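Local structure of 2,4-dihydroxyhept-2-ene-1,7-dioic acid aldolase (Kordia algicida OT-1, 6BDD) at residues A[129-134]-A[174-179]. The protein binds a b-type heme and probably serves as a heme nitric oxide/oxygen (H-NOX) sensor in nitric oxide signalling. Residues are numbered along the deposited sequence; the frame is centred on the assembly and turned at random.
Sequences LTMIYK and FIINKN. With HEM (protoporphyrin IX containing Fe), chain B.
Two central strands of the four-stranded antiparallel sheet of this H-NOX fold meet here, Leu129 and Met131 pairing with Ile176 and Phe174, and the first strand runs on to the heme-binding Tyr133. Leu129–Ile176 and Met131–Phe174 are hydrogen-bonded pairs, and Thr130–Ile175 between them is a non-hydrogen-bonded one. The shortest of the four bonds, Phe174 N to Met131 O at 2.7 Å, is also the straightest, 165° at the hydrogen. Between the pairs, Thr130 CA lies 3.2 Å from Phe174 O in a CA-H...O contact.

On the face carrying Leu129 and Met131, side chains lie alongside one another. Leu129 CD2 touches Ile176 CD1 at 4.1 Å, while helix 92-96 packs on both residues and helix 140-153 on Ile176 and Phe174. Beyond the Met131–Phe174 pair, Tyr133 CB rests obliquely against Phe174 CE1 at 3.5 Å. With CG anti to the backbone N (chi1 164°), the tyrosine ring carries its OH to the heme, where it donates a 2.6 Å hydrogen bond to propionate oxygen O1D, which lies in the ring plane. Ser135 and Arg137 also bind the heme. A phenylalanine in place of Tyr133 would probably keep the packing on Phe174 but leave O1D without this donor and the propionate freer to turn. Packing on Phe174 and Phe119 probably helps to place the ring, whose hydroxyl, one of several groups holding the heme, links this sheet directly to a propionate.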
loop_
_atom_site.group_PDB
_atom_site.type_symbol
_atom_site.label_atom_id
_atom_site.label_comp_id
_atom_site.label_asym_id
_atom_site.label_seq_id
_atom_site.Cartn_x
_atom_site.Cartn_y
_atom_site.Cartn_z
ATOM N N LEU A 129 -16.843 -5.339 5.263
ATOM C CA LEU A 129 -16.670 -4.808 3.917
ATOM C C LEU A 129 -15.989 -5.858 3.054
ATOM O O LEU A 129 -14.924 -6.364 3.418
ATOM C CB LEU A 129 -15.845 -3.517 3.940
ATOM C CG LEU A 129 -15.555 -2.865 2.587
ATOM C CD1 LEU A 129 -16.836 -2.350 1.954
ATOM C CD2 LEU A 129 -14.540 -1.744 2.742
ATOM N N THR A 130 -16.604 -6.181 1.920
ATOM C CA THR A 130 -16.029 -7.090 0.936
ATOM C C THR A 130 -15.738 -6.302 -0.333
ATOM O O THR A 130 -16.652 -5.721 -0.930
ATOM C CB THR A 130 -16.970 -8.258 0.643
ATOM O OG1 THR A 130 -17.195 -9.006 1.845
ATOM C CG2 THR A 130 -16.365 -9.175 -0.411
ATOM N N MET A 131 -14.471 -6.277 -0.738
ATOM C CA MET A 131 -14.041 -5.520 -1.902
ATOM C C MET A 131 -13.190 -6.397 -2.809
ATOM O O MET A 131 -12.493 -7.305 -2.348
ATOM C CB MET A 131 -13.243 -4.272 -1.504
ATOM C CG MET A 131 -14.072 -3.171 -0.871
ATOM S SD MET A 131 -13.197 -1.596 -0.866
ATOM C CE MET A 131 -11.687 -2.050 -0.017
ATOM N N ILE A 132 -13.254 -6.110 -4.105
ATOM C CA ILE A 132 -12.434 -6.781 -5.105
ATOM C C ILE A 132 -11.303 -5.841 -5.497
ATOM O O ILE A 132 -11.548 -4.740 -6.008
ATOM C CB ILE A 132 -13.260 -7.194 -6.333
ATOM C CG1 ILE A 132 -14.432 -8.085 -5.915
ATOM C CG2 ILE A 132 -12.382 -7.911 -7.345
ATOM C CD1 ILE A 132 -14.011 -9.391 -5.279
ATOM N N TYR A 133 -10.070 -6.270 -5.253
ATOM C CA TYR A 133 -8.879 -5.515 -5.615
ATOM C C TYR A 133 -8.374 -6.003 -6.966
ATOM O O TYR A 133 -8.286 -7.212 -7.198
ATOM C CB TYR A 133 -7.797 -5.675 -4.544
ATOM C CG TYR A 133 -6.401 -5.273 -4.969
ATOM C CD1 TYR A 133 -5.957 -3.967 -4.809
ATOM C CD2 TYR A 133 -5.519 -6.203 -5.505
ATOM C CE1 TYR A 133 -4.681 -3.597 -5.184
ATOM C CE2 TYR A 133 -4.241 -5.840 -5.887
ATOM C CZ TYR A 133 -3.828 -4.535 -5.723
ATOM O OH TYR A 133 -2.558 -4.166 -6.098
ATOM N N LYS A 134 -8.049 -5.066 -7.853
ATOM C CA LYS A 134 -7.543 -5.409 -9.175
ATOM C C LYS A 134 -6.396 -4.478 -9.535
ATOM O O LYS A 134 -6.547 -3.254 -9.486
ATOM C CB LYS A 134 -8.645 -5.322 -10.238
ATOM C CG LYS A 134 -9.647 -6.463 -10.192
ATOM C CD LYS A 134 -10.490 -6.504 -11.456
ATOM C CE LYS A 134 -11.569 -7.570 -11.366
ATOM N NZ LYS A 134 -12.427 -7.600 -12.582
ATOM N N PHE A 174 -10.977 -9.021 -0.955
ATOM C CA PHE A 174 -10.705 -8.625 0.421
ATOM C C PHE A 174 -11.976 -8.798 1.243
ATOM O O PHE A 174 -13.003 -8.182 0.939
ATOM C CB PHE A 174 -10.227 -7.174 0.490
ATOM C CG PHE A 174 -8.763 -6.996 0.201
ATOM C CD1 PHE A 174 -8.292 -7.009 -1.102
ATOM C CD2 PHE A 174 -7.861 -6.797 1.232
ATOM C CE1 PHE A 174 -6.946 -6.836 -1.367
ATOM C CE2 PHE A 174 -6.514 -6.621 0.972
ATOM C CZ PHE A 174 -6.056 -6.642 -0.329
ATOM N N ILE A 175 -11.908 -9.632 2.276
ATOM C CA ILE A 175 -13.004 -9.813 3.220
ATOM C C ILE A 175 -12.577 -9.163 4.529
ATOM O O ILE A 175 -11.707 -9.683 5.238
ATOM C CB ILE A 175 -13.362 -11.291 3.419
ATOM C CG1 ILE A 175 -13.832 -11.906 2.100
ATOM C CG2 ILE A 175 -14.439 -11.437 4.484
ATOM C CD1 ILE A 175 -13.012 -13.095 1.655
ATOM N N ILE A 176 -13.185 -8.023 4.849
ATOM C CA ILE A 176 -12.800 -7.209 5.993
ATOM C C ILE A 176 -13.899 -7.293 7.043
ATOM O O ILE A 176 -15.077 -7.063 6.737
ATOM C CB ILE A 176 -12.542 -5.750 5.578
ATOM C CG1 ILE A 176 -11.496 -5.696 4.461
ATOM C CG2 ILE A 176 -12.098 -4.928 6.773
ATOM C CD1 ILE A 176 -11.539 -4.424 3.641
ATOM N N ASN A 177 -13.516 -7.624 8.274
ATOM C CA ASN A 177 -14.444 -7.716 9.399
ATOM C C ASN A 177 -13.835 -6.974 10.580
ATOM O O ASN A 177 -12.837 -7.425 11.152
ATOM C CB ASN A 177 -14.733 -9.174 9.762
ATOM C CG ASN A 177 -15.547 -9.890 8.703
ATOM O OD1 ASN A 177 -15.084 -10.854 8.096
ATOM N ND2 ASN A 177 -16.768 -9.420 8.479
ATOM N N LYS A 178 -14.431 -5.841 10.943
ATOM C CA LYS A 178 -13.927 -5.059 12.062
ATOM C C LYS A 178 -14.184 -5.779 13.379
ATOM O O LYS A 178 -15.246 -6.374 13.585
ATOM C CB LYS A 178 -14.581 -3.676 12.085
ATOM C CG LYS A 178 -13.865 -2.671 12.976
ATOM C CD LYS A 178 -14.595 -1.338 13.019
ATOM C CE LYS A 178 -15.687 -1.339 14.075
ATOM N NZ LYS A 178 -16.378 -0.022 14.158
ATOM N N ASN A 179 -13.202 -5.722 14.274
ATOM C CA ASN A 179 -13.335 -6.339 15.584
ATOM C C ASN A 179 -14.036 -5.398 16.558
ATOM O O ASN A 179 -14.151 -4.191 16.329
ATOM C CB ASN A 179 -11.965 -6.717 16.154
ATOM C CG ASN A 179 -11.178 -7.635 15.243
ATOM O OD1 ASN A 179 -10.049 -7.328 14.860
ATOM N ND2 ASN A 179 -11.765 -8.775 14.900
HETATM C CHA HEM B . -1.097 3.472 -4.577
HETATM C CHB HEM B . -2.292 7.672 -2.496
HETATM C CHC HEM B . -5.294 5.379 0.504
HETATM C CHD HEM B . -4.528 1.321 -1.966
HETATM C C1A HEM B . -1.106 4.794 -4.205
HETATM C C2A HEM B . -0.161 5.797 -4.651
HETATM C C3A HEM B . -0.491 6.951 -4.079
HETATM C C4A HEM B . -1.656 6.720 -3.250
HETATM C CMA HEM B . 0.239 8.299 -4.267
HETATM C CAA HEM B . 1.018 5.572 -5.621
HETATM C CBA HEM B . 0.534 5.751 -7.056
HETATM C CGA HEM B . 1.708 5.682 -7.997
HETATM O O1A HEM B . 1.509 5.888 -9.221
HETATM O O2A HEM B . 2.844 5.424 -7.522
HETATM C C1B HEM B . -3.164 7.398 -1.474
HETATM C C2B HEM B . -3.630 8.361 -0.495
HETATM C C3B HEM B . -4.460 7.721 0.342
HETATM C C4B HEM B . -4.537 6.346 -0.102
HETATM C CMB HEM B . -3.192 9.845 -0.478
HETATM C CAB HEM B . -5.257 8.244 1.567
HETATM C CBB HEM B . -5.359 9.531 1.920
HETATM C C1C HEM B . -5.288 4.064 0.127
HETATM C C2C HEM B . -5.894 2.979 0.871
HETATM C C3C HEM B . -5.671 1.851 0.179
HETATM C C4C HEM B . -4.936 2.209 -1.010
HETATM C CMC HEM B . -6.632 3.172 2.216
HETATM C CAC HEM B . -6.082 0.388 0.470
HETATM C CBC HEM B . -6.877 0.031 1.475
HETATM C C1D HEM B . -3.448 1.532 -2.776
HETATM C C2D HEM B . -2.628 0.491 -3.352
HETATM C C3D HEM B . -1.680 1.074 -4.078
HETATM C C4D HEM B . -1.869 2.511 -3.976
HETATM C CMD HEM B . -2.830 -1.027 -3.158
HETATM C CAD HEM B . -0.582 0.324 -4.868
HETATM C CBD HEM B . -0.798 0.480 -6.370
HETATM C CGD HEM B . -1.454 -0.756 -6.932
HETATM O O1D HEM B . -1.838 -1.652 -6.138
HETATM O O2D HEM B . -1.598 -0.844 -8.178
HETATM N NA HEM B . -2.017 5.386 -3.343
HETATM N NB HEM B . -3.735 6.164 -1.216
HETATM N NC HEM B . -4.706 3.569 -1.026
HETATM N ND HEM B . -2.964 2.770 -3.165
HETATM FE FE HEM B . -3.493 4.507 -2.314
#